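Long-range contacts in ATP-citrate lyase beta-subunit (Chlorobium limicola, PDB 6HXJ), which probably works as part of ATP-citrate lyase, using ATP and coenzyme A to cleave citrate into acetyl-CoA and oxaloacetate: residues Gly350-Val355 and Gly376-Val381; Gly259-Leu264 and Ile313-Val318; Gly162-Arg167 and Ser197-Ala202. All blocks are in the same frame, centred on the assembly; numbering follows the deposited sequence.

Interaction 1: residues Gly350-Val355 and Gly376-Val381; sequences GVKIWV and GFDIHV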
loop_
_atom_site.group_PDB
_atom_site.type_symbol
_atom_site.label_atom_id
_atom_site.label_comp_id
_atom_site.label_asym_id
_atom_site.label_seq_id
_atom_site.Cartn_x
_atom_site.Cartn_y
_atom_site.Cartn_z
ATOM N N GLY A 350 -24.873 8.564 -62.454
ATOM C CA GLY A 350 -25.373 9.693 -63.227
ATOM C C GLY A 350 -25.879 10.866 -62.419
ATOM O O GLY A 350 -25.912 11.994 -62.924
ATOM N N VAL A 351 -26.267 10.624 -61.154
ATOM C CA VAL A 351 -26.766 11.659 -60.247
ATOM C C VAL A 351 -25.663 12.671 -59.882
ATOM O O VAL A 351 -24.503 12.295 -59.664
ATOM C CB VAL A 351 -27.469 11.084 -58.993
ATOM C CG1 VAL A 351 -28.613 10.158 -59.377
ATOM C CG2 VAL A 351 -26.474 10.358 -58.124
ATOM N N LYS A 352 -26.019 13.950 -59.948
ATOM C CA LYS A 352 -25.146 15.062 -59.596
ATOM C C LYS A 352 -25.503 15.437 -58.154
ATOM O O LYS A 352 -26.681 15.446 -57.790
ATOM C CB LYS A 352 -25.353 16.257 -60.559
ATOM C CG LYS A 352 -24.963 15.948 -62.004
ATOM C CD LYS A 352 -25.406 17.021 -62.986
ATOM C CE LYS A 352 -25.118 16.638 -64.422
ATOM N NZ LYS A 352 -23.694 16.867 -64.794
ATOM N N ILE A 353 -24.500 15.693 -57.324
ATOM C CA ILE A 353 -24.691 16.084 -55.926
ATOM C C ILE A 353 -24.353 17.574 -55.832
ATOM O O ILE A 353 -23.350 18.010 -56.403
ATOM C CB ILE A 353 -23.845 15.190 -54.943
ATOM C CG1 ILE A 353 -24.262 13.695 -55.052
ATOM C CG2 ILE A 353 -23.969 15.666 -53.490
ATOM C CD1 ILE A 353 -23.319 12.669 -54.471
ATOM N N TRP A 354 -25.214 18.358 -55.137
ATOM C CA TRP A 354 -25.050 19.800 -54.921
ATOM C C TRP A 354 -24.897 20.058 -53.430
ATOM O O TRP A 354 -25.811 19.777 -52.654
ATOM C CB TRP A 354 -26.237 20.587 -55.508
ATOM C CG TRP A 354 -26.489 20.303 -56.960
ATOM C CD1 TRP A 354 -27.285 19.327 -57.488
ATOM C CD2 TRP A 354 -25.885 20.971 -58.068
ATOM N NE1 TRP A 354 -27.238 19.365 -58.858
ATOM C CE2 TRP A 354 -26.391 20.370 -59.245
ATOM C CE3 TRP A 354 -24.992 22.055 -58.183
ATOM C CZ2 TRP A 354 -26.021 20.805 -60.525
ATOM C CZ3 TRP A 354 -24.625 22.485 -59.450
ATOM C CH2 TRP A 354 -25.139 21.864 -60.605
ATOM N N VAL A 355 -23.722 20.551 -53.030
ATOM C CA VAL A 355 -23.388 20.813 -51.639
ATOM C C VAL A 355 -23.230 22.313 -51.391
ATOM O O VAL A 355 -22.521 22.998 -52.135
ATOM C CB VAL A 355 -22.131 20.004 -51.181
ATOM C CG1 VAL A 355 -21.844 20.201 -49.695
ATOM C CG2 VAL A 355 -22.290 18.525 -51.482
ATOM N N GLY A 376 -14.942 9.816 -58.512
ATOM C CA GLY A 376 -15.842 9.782 -59.664
ATOM C C GLY A 376 -17.238 10.356 -59.498
ATOM O O GLY A 376 -18.078 10.206 -60.396
ATOM N N PHE A 377 -17.503 11.016 -58.351
ATOM C CA PHE A 377 -18.801 11.632 -58.054
ATOM C C PHE A 377 -18.930 12.971 -58.781
ATOM O O PHE A 377 -17.994 13.785 -58.736
ATOM C CB PHE A 377 -18.951 11.878 -56.539
ATOM C CG PHE A 377 -19.209 10.654 -55.705
ATOM C CD1 PHE A 377 -20.505 10.256 -55.413
ATOM C CD2 PHE A 377 -18.157 9.935 -55.152
ATOM C CE1 PHE A 377 -20.746 9.134 -54.620
ATOM C CE2 PHE A 377 -18.398 8.799 -54.377
ATOM C CZ PHE A 377 -19.689 8.419 -54.103
ATOM N N ASP A 378 -20.108 13.218 -59.411
ATOM C CA ASP A 378 -20.433 14.492 -60.074
ATOM C C ASP A 378 -20.920 15.500 -58.965
ATOM O O ASP A 378 -22.072 15.943 -58.945
ATOM C CB ASP A 378 -21.493 14.251 -61.172
ATOM C CG ASP A 378 -21.540 15.290 -62.285
ATOM O OD1 ASP A 378 -21.625 16.501 -61.973
ATOM O OD2 ASP A 378 -21.590 14.889 -63.467
ATOM N N ILE A 379 -20.012 15.819 -58.031
ATOM C CA ILE A 379 -20.289 16.645 -56.862
ATOM C C ILE A 379 -19.762 18.090 -57.012
ATOM O O ILE A 379 -18.576 18.305 -57.291
ATOM C CB ILE A 379 -19.783 15.923 -55.558
ATOM C CG1 ILE A 379 -20.198 16.673 -54.273
ATOM C CG2 ILE A 379 -18.275 15.616 -55.568
ATOM C CD1 ILE A 379 -20.218 15.808 -53.033
ATOM N N HIS A 380 -20.676 19.075 -56.815
ATOM C CA HIS A 380 -20.388 20.522 -56.807
ATOM C C HIS A 380 -20.555 20.989 -55.362
ATOM O O HIS A 380 -21.628 20.811 -54.774
ATOM C CB HIS A 380 -21.307 21.305 -57.778
ATOM C CG HIS A 380 -21.256 20.798 -59.192
ATOM N ND1 HIS A 380 -22.041 19.727 -59.612
ATOM C CD2 HIS A 380 -20.479 21.196 -60.227
ATOM C CE1 HIS A 380 -21.723 19.521 -60.879
ATOM N NE2 HIS A 380 -20.794 20.384 -61.298
ATOM N N VAL A 381 -19.463 21.487 -54.762
ATOM C CA VAL A 381 -19.495 21.932 -53.371
ATOM C C VAL A 381 -19.154 23.432 -53.310
ATOM O O VAL A 381 -18.153 23.907 -53.867
ATOM C CB VAL A 381 -18.726 21.039 -52.320
ATOM C CG1 VAL A 381 -18.130 19.772 -52.921
ATOM C CG2 VAL A 381 -17.712 21.809 -51.466
#
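Lys352 runs alongside Asp378, both side chains leaving the same face of a parallel strand pair. The lysine CB rests 3.7 Å from the backbone O of Asp378; CG comes against the carboxylate, 3.4 Å from Asp378 OD1; CD stays beside that oxygen, and CE passes on toward OD2. The chain is extended until its last torsion, where a bend (chi4 -80°) brings NZ to Asp378 OD2 at 3.2 Å. This salt bridge meets the syn side of the oxygen, but 35° out of the carboxylate plane, so the ammonium sits partly above the group.

Further along the same face, Trp354 and His380 form an offset stack: the six-membered ring of Trp354 and the imidazole of His380 have centroids 4.5 Å apart and planes only 16° from parallel. His380 ND1 lies above one face of the indole, displaced toward its rim. Backbone bonds link the strands underneath. His380 N gives an almost straight bond to Ile353 O (2.9 Å), and Val355 N does the same to His380 O.

On the other face the contacts between the strands are apolar. Ile379 CD1 touches both Ile353 CG2 (3.8 Å) and Val355 CG2, while Ile353 CD1 reaches out to Phe377 CD1.

Strands 352-356 and 378-382 belong to one beta-alpha-beta unit, with helix 362-371 as the crossover; its Ile369 covers Val355, Ile379 and Val381. Phe339 of helix 328-344 packs on Ile353 and Phe377, and strand 315-318 flanks 352-356 on the side away from 378-382, an edge strand of the sheet within this chain.

Interaction 2: residues Gly259-Leu264 and Ile313-Val318; sequences GEIALL and IKHIIV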
loop_
_atom_site.group_PDB
_atom_site.type_symbol
_atom_site.label_atom_id
_atom_site.label_comp_id
_atom_site.label_asym_id
_atom_site.label_seq_id
_atom_site.Cartn_x
_atom_site.Cartn_y
_atom_site.Cartn_z
ATOM N N GLY A 259 -40.846 12.682 -57.968
ATOM C CA GLY A 259 -39.879 13.742 -57.710
ATOM C C GLY A 259 -38.472 13.433 -58.162
ATOM O O GLY A 259 -37.906 12.403 -57.797
ATOM N N GLU A 260 -37.901 14.344 -58.953
ATOM C CA GLU A 260 -36.551 14.234 -59.505
ATOM C C GLU A 260 -35.479 14.829 -58.576
ATOM O O GLU A 260 -34.306 14.473 -58.704
ATOM C CB GLU A 260 -36.473 14.891 -60.904
ATOM C CG GLU A 260 -37.708 14.745 -61.793
ATOM C CD GLU A 260 -38.177 13.333 -62.106
ATOM O OE1 GLU A 260 -39.293 12.970 -61.667
ATOM O OE2 GLU A 260 -37.429 12.589 -62.783
ATOM N N ILE A 261 -35.860 15.753 -57.673
ATOM C CA ILE A 261 -34.875 16.403 -56.807
ATOM C C ILE A 261 -34.969 15.915 -55.342
ATOM O O ILE A 261 -35.943 16.194 -54.635
ATOM C CB ILE A 261 -34.914 17.958 -56.929
ATOM C CG1 ILE A 261 -34.795 18.418 -58.389
ATOM C CG2 ILE A 261 -33.812 18.604 -56.107
ATOM C CD1 ILE A 261 -36.044 19.037 -58.941
ATOM N N ALA A 262 -33.902 15.254 -54.878
ATOM C CA ALA A 262 -33.803 14.729 -53.514
ATOM C C ALA A 262 -33.086 15.657 -52.522
ATOM O O ALA A 262 -31.950 16.068 -52.745
ATOM C CB ALA A 262 -33.159 13.345 -53.529
ATOM N N LEU A 263 -33.762 15.973 -51.433
ATOM C CA LEU A 263 -33.200 16.854 -50.418
ATOM C C LEU A 263 -32.558 16.080 -49.268
ATOM O O LEU A 263 -33.165 15.144 -48.749
ATOM C CB LEU A 263 -34.282 17.818 -49.857
ATOM C CG LEU A 263 -35.184 18.567 -50.834
ATOM C CD1 LEU A 263 -36.347 19.209 -50.097
ATOM C CD2 LEU A 263 -34.383 19.578 -51.654
ATOM N N LEU A 264 -31.348 16.500 -48.865
ATOM C CA LEU A 264 -30.579 16.004 -47.723
ATOM C C LEU A 264 -30.080 17.275 -47.009
ATOM O O LEU A 264 -28.893 17.613 -46.995
ATOM C CB LEU A 264 -29.424 15.070 -48.176
ATOM C CG LEU A 264 -28.423 14.530 -47.107
ATOM C CD1 LEU A 264 -29.116 13.882 -45.919
ATOM C CD2 LEU A 264 -27.414 13.594 -47.724
ATOM N N ILE A 313 -34.158 9.680 -59.155
ATOM C CA ILE A 313 -33.688 10.964 -58.652
ATOM C C ILE A 313 -32.530 11.459 -59.530
ATOM O O ILE A 313 -31.605 10.704 -59.834
ATOM C CB ILE A 313 -33.398 10.973 -57.129
ATOM C CG1 ILE A 313 -32.262 10.017 -56.724
ATOM C CG2 ILE A 313 -34.674 10.685 -56.349
ATOM C CD1 ILE A 313 -31.655 10.309 -55.374
ATOM N N LYS A 314 -32.597 12.714 -59.968
ATOM C CA LYS A 314 -31.573 13.271 -60.855
ATOM C C LYS A 314 -30.471 14.046 -60.115
ATOM O O LYS A 314 -29.304 13.903 -60.479
ATOM C CB LYS A 314 -32.206 14.114 -61.987
ATOM C CG LYS A 314 -32.816 13.265 -63.104
ATOM C CD LYS A 314 -34.137 13.830 -63.647
ATOM C CE LYS A 314 -34.110 14.155 -65.128
ATOM N NZ LYS A 314 -34.064 12.941 -65.991
ATOM N N HIS A 315 -30.834 14.883 -59.106
ATOM C CA HIS A 315 -29.899 15.703 -58.309
ATOM C C HIS A 315 -30.081 15.392 -56.843
ATOM O O HIS A 315 -31.171 14.994 -56.435
ATOM C CB HIS A 315 -30.151 17.225 -58.524
ATOM C CG HIS A 315 -30.254 17.620 -59.961
ATOM N ND1 HIS A 315 -29.121 17.826 -60.732
ATOM C CD2 HIS A 315 -31.350 17.740 -60.748
ATOM C CE1 HIS A 315 -29.563 18.105 -61.950
ATOM N NE2 HIS A 315 -30.896 18.067 -62.009
ATOM N N ILE A 316 -29.032 15.619 -56.039
ATOM C CA ILE A 316 -29.102 15.522 -54.569
ATOM C C ILE A 316 -28.749 16.924 -54.038
ATOM O O ILE A 316 -27.722 17.481 -54.437
ATOM C CB ILE A 316 -28.197 14.423 -53.896
ATOM C CG1 ILE A 316 -28.371 13.008 -54.512
ATOM C CG2 ILE A 316 -28.401 14.375 -52.350
ATOM C CD1 ILE A 316 -27.242 12.056 -54.178
ATOM N N ILE A 317 -29.631 17.497 -53.177
ATOM C CA ILE A 317 -29.395 18.799 -52.577
ATOM C C ILE A 317 -28.966 18.600 -51.138
ATOM O O ILE A 317 -29.788 18.319 -50.263
ATOM C CB ILE A 317 -30.574 19.816 -52.741
ATOM C CG1 ILE A 317 -31.052 19.977 -54.210
ATOM C CG2 ILE A 317 -30.250 21.182 -52.118
ATOM C CD1 ILE A 317 -30.029 20.373 -55.265
ATOM N N VAL A 318 -27.649 18.717 -50.916
ATOM C CA VAL A 318 -27.020 18.593 -49.609
ATOM C C VAL A 318 -26.808 20.030 -49.154
ATOM O O VAL A 318 -25.715 20.587 -49.293
ATOM C CB VAL A 318 -25.705 17.746 -49.656
ATOM C CG1 VAL A 318 -25.151 17.509 -48.257
ATOM C CG2 VAL A 318 -25.931 16.412 -50.358
#
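Ile261 and Ile317 pack side by side in the closely packed, buried part of the contact, with CG2 of Ile261 3.6 Å from CG1 of Ile317. With chi1 of Ile261 at -53°, its CG2 lies anti to the backbone N, the position from which this methyl meets Ile317 CG1. From further along the strand Leu263 brings CD2 to within 4.0 Å of Ile317 CB, so the Ile317 side chain meets two side chains of the partner strand. At the start of this row Ile261 CG1 lies at the edge of the His315 ring, near its plane. Helix 391-397 covers the same face, Ala395 touching both His315 and Ile317.

On the reverse face Ala262 has only a methyl to offer, and Ile313 reaches up to it with CD1. Past it, Leu264 CD2 lies alongside Val318 CG2, against Ile335 of helix 328-344.

Both strands are inner members of a mixed sheet with helices on its two faces, consistent with the flavodoxin-like domain of succinyl-CoA synthetase relatives. They run parallel, 25° apart, although 48 residues separate the segments: the chain goes out through strand 287-292, which pairs with the far side of 261-266, before it comes back. The backbone ladder is regular in the middle, where Ile317 N bonds to Ala262 O at 2.8 Å with an N-H...O angle of 173°, and Leu264 N then takes Ile317 O.

Toward the N-terminal ends the contact opens to solvent. Lys314 N still reaches Glu260 O (2.8 Å), but the two side chains merely travel together: Glu260 OE2 touches Lys314 CD at 3.6 Å, whereas Lys314 NZ stays 4.7 Å from that oxygen, too far for a salt bridge, though the opposite charges probably attract weakly.

Interaction 3: residues Gly162-Arg167 and Ser197-Ala202; sequences GEIAER and SDMRFA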
loop_
_atom_site.group_PDB
_atom_site.type_symbol
_atom_site.label_atom_id
_atom_site.label_comp_id
_atom_site.label_asym_id
_atom_site.label_seq_id
_atom_site.Cartn_x
_atom_site.Cartn_y
_atom_site.Cartn_z
ATOM N N GLY A 162 -83.349 25.150 -18.503
ATOM C CA GLY A 162 -83.415 24.541 -17.173
ATOM C C GLY A 162 -82.481 23.375 -16.897
ATOM O O GLY A 162 -81.258 23.559 -16.861
ATOM N N GLU A 163 -83.069 22.163 -16.725
ATOM C CA GLU A 163 -82.403 20.888 -16.434
ATOM C C GLU A 163 -81.295 20.496 -17.394
ATOM O O GLU A 163 -80.307 19.922 -16.940
ATOM C CB GLU A 163 -83.414 19.742 -16.325
ATOM C CG GLU A 163 -83.613 19.232 -14.903
ATOM C CD GLU A 163 -84.939 18.552 -14.588
ATOM O OE1 GLU A 163 -85.401 17.725 -15.408
ATOM O OE2 GLU A 163 -85.491 18.808 -13.491
ATOM N N ILE A 164 -81.426 20.768 -18.695
ATOM C CA ILE A 164 -80.373 20.362 -19.635
ATOM C C ILE A 164 -79.181 21.318 -19.577
ATOM O O ILE A 164 -78.051 20.900 -19.778
ATOM C CB ILE A 164 -80.981 20.282 -21.069
ATOM C CG1 ILE A 164 -82.393 19.690 -21.072
ATOM C CG2 ILE A 164 -80.077 19.542 -22.050
ATOM C CD1 ILE A 164 -83.443 20.642 -21.534
ATOM N N ALA A 165 -79.456 22.610 -19.357
ATOM C CA ALA A 165 -78.438 23.652 -19.324
ATOM C C ALA A 165 -77.429 23.327 -18.275
ATOM O O ALA A 165 -76.240 23.323 -18.569
ATOM C CB ALA A 165 -79.072 24.994 -19.043
ATOM N N GLU A 166 -77.899 22.998 -17.067
ATOM C CA GLU A 166 -77.039 22.601 -15.964
ATOM C C GLU A 166 -76.251 21.381 -16.388
ATOM O O GLU A 166 -75.034 21.375 -16.268
ATOM C CB GLU A 166 -77.879 22.283 -14.724
ATOM C CG GLU A 166 -78.738 23.446 -14.253
ATOM C CD GLU A 166 -79.652 23.149 -13.082
ATOM O OE1 GLU A 166 -79.136 22.729 -12.021
ATOM O OE2 GLU A 166 -80.879 23.373 -13.211
ATOM N N ARG A 167 -76.948 20.374 -16.933
ATOM C CA ARG A 167 -76.366 19.132 -17.419
ATOM C C ARG A 167 -75.282 19.391 -18.435
ATOM O O ARG A 167 -74.197 18.833 -18.311
ATOM C CB ARG A 167 -77.451 18.233 -18.013
ATOM C CG ARG A 167 -78.200 17.430 -16.973
ATOM C CD ARG A 167 -79.253 16.559 -17.615
ATOM N NE ARG A 167 -80.226 16.071 -16.633
ATOM C CZ ARG A 167 -80.173 14.882 -16.037
ATOM N NH1 ARG A 167 -81.110 14.527 -15.169
ATOM N NH2 ARG A 167 -79.191 14.033 -16.316
ATOM N N SER A 197 -85.687 10.763 -23.110
ATOM C CA SER A 197 -86.474 9.780 -22.343
ATOM C C SER A 197 -85.969 9.564 -20.909
ATOM O O SER A 197 -86.758 9.648 -19.967
ATOM C CB SER A 197 -86.575 8.447 -23.085
ATOM O OG SER A 197 -85.333 8.002 -23.611
ATOM N N ASP A 198 -84.647 9.331 -20.757
ATOM C CA ASP A 198 -83.989 9.106 -19.467
ATOM C C ASP A 198 -82.934 10.166 -19.097
ATOM O O ASP A 198 -82.446 10.134 -17.970
ATOM C CB ASP A 198 -83.398 7.681 -19.385
ATOM C CG ASP A 198 -82.397 7.351 -20.470
ATOM O OD1 ASP A 198 -82.803 7.278 -21.654
ATOM O OD2 ASP A 198 -81.226 7.110 -20.135
ATOM N N MET A 199 -82.636 11.130 -20.010
ATOM C CA MET A 199 -81.674 12.240 -19.869
ATOM C C MET A 199 -80.208 11.803 -20.025
ATOM O O MET A 199 -79.306 12.529 -19.599
ATOM C CB MET A 199 -81.878 13.057 -18.571
ATOM C CG MET A 199 -83.045 14.019 -18.635
ATOM S SD MET A 199 -82.737 15.463 -19.688
ATOM C CE MET A 199 -83.003 16.781 -18.519
ATOM N N ARG A 200 -79.970 10.664 -20.682
ATOM C CA ARG A 200 -78.605 10.185 -20.897
ATOM C C ARG A 200 -77.906 10.858 -22.088
ATOM O O ARG A 200 -78.440 10.867 -23.199
ATOM C CB ARG A 200 -78.554 8.655 -21.023
ATOM C CG ARG A 200 -77.937 7.962 -19.812
ATOM C CD ARG A 200 -77.924 6.459 -19.997
ATOM N NE ARG A 200 -78.254 5.748 -18.760
ATOM C CZ ARG A 200 -78.833 4.550 -18.711
ATOM N NH1 ARG A 200 -79.164 3.917 -19.831
ATOM N NH2 ARG A 200 -79.094 3.981 -17.542
ATOM N N PHE A 201 -76.690 11.379 -21.850
ATOM C CA PHE A 201 -75.849 12.037 -22.841
ATOM C C PHE A 201 -74.755 11.079 -23.347
ATOM O O PHE A 201 -74.366 10.148 -22.633
ATOM C CB PHE A 201 -75.188 13.267 -22.218
ATOM C CG PHE A 201 -76.021 14.518 -22.068
ATOM C CD1 PHE A 201 -76.786 14.730 -20.929
ATOM C CD2 PHE A 201 -75.963 15.531 -23.021
ATOM C CE1 PHE A 201 -77.514 15.910 -20.768
ATOM C CE2 PHE A 201 -76.695 16.711 -22.859
ATOM C CZ PHE A 201 -77.469 16.888 -21.737
ATOM N N ALA A 202 -74.256 11.316 -24.571
ATOM C CA ALA A 202 -73.173 10.548 -25.192
ATOM C C ALA A 202 -72.415 11.395 -26.200
ATOM O O ALA A 202 -73.013 12.072 -27.036
ATOM C CB ALA A 202 -73.702 9.292 -25.874
#
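Met199 CB sits over the centre of one face of the Arg167 guanidinium, 3.5 Å above its plane, and the Phe201 ring meets its neighbours mainly at its edge. There Arg167 CD lies in the ring plane, 3.7 Å from Phe201 CE1, and Ile164 CG2 approaches Phe201 CZ, also near the plane. Arg167 CB comes obliquely to Phe201 CE1 at 3.6 Å. Guanidinium and phenyl planes are only 21° apart, but they do not stack: the arginine chain, extended from CG to NE (chi2 -180°), runs past the rim of the ring and carries its flat end on to the methionine.

Met199 does the rest. Bent at chi2 (-73°) and again at chi3, it folds back across the arginine at a slant, and its CE methyl ends 3.4 Å from Arg167 NE, 3.7 Å from Glu163 CB and 3.9 Å from Ile164 CG1. No hydrogen bond crosses between the segments; this is van der Waals packing at the protein surface. With an alanine in place of Arg167, Met199 would probably lose the flat group beneath its CB and one of the neighbours of its CE, leaving its side chain freer to turn.

Met199, just before strand 200-210 and next to the turn from strand 184-195, faces Arg195 together with Arg200 in a G1 beta bulge. The contact thus lays the first turn of helix 163-181 against one end of this antiparallel hairpin in the ATP-grasp region, where Phe201 also packs on Val168 and Ile171 of the helix, Ile194 of the neighbouring strand and Pro19.

Overall arrangement
Along the chain interactions 3, 2 and 1 follow in that order, each closing before the next opens. Interactions 1 and 2 are adjacent, their centres about 11 Å apart in one mixed sheet of the citrate-binding region: strands 261-266, 315-318, 352-356 and 378-382 lie side by side in that order, and backbone bonds from Trp354 to Ile316 and Val318 join them. Interaction 3 belongs to the ATP-grasp region across the chain's centre, about 59 and 69 Å from interactions 2 and 1 between centres. The chain holds two separate parts: parallel strands with the side chains of Leu264 and Val355 about 11 and 13 Å from bound citrate, and a surface helix-on-hairpin contact.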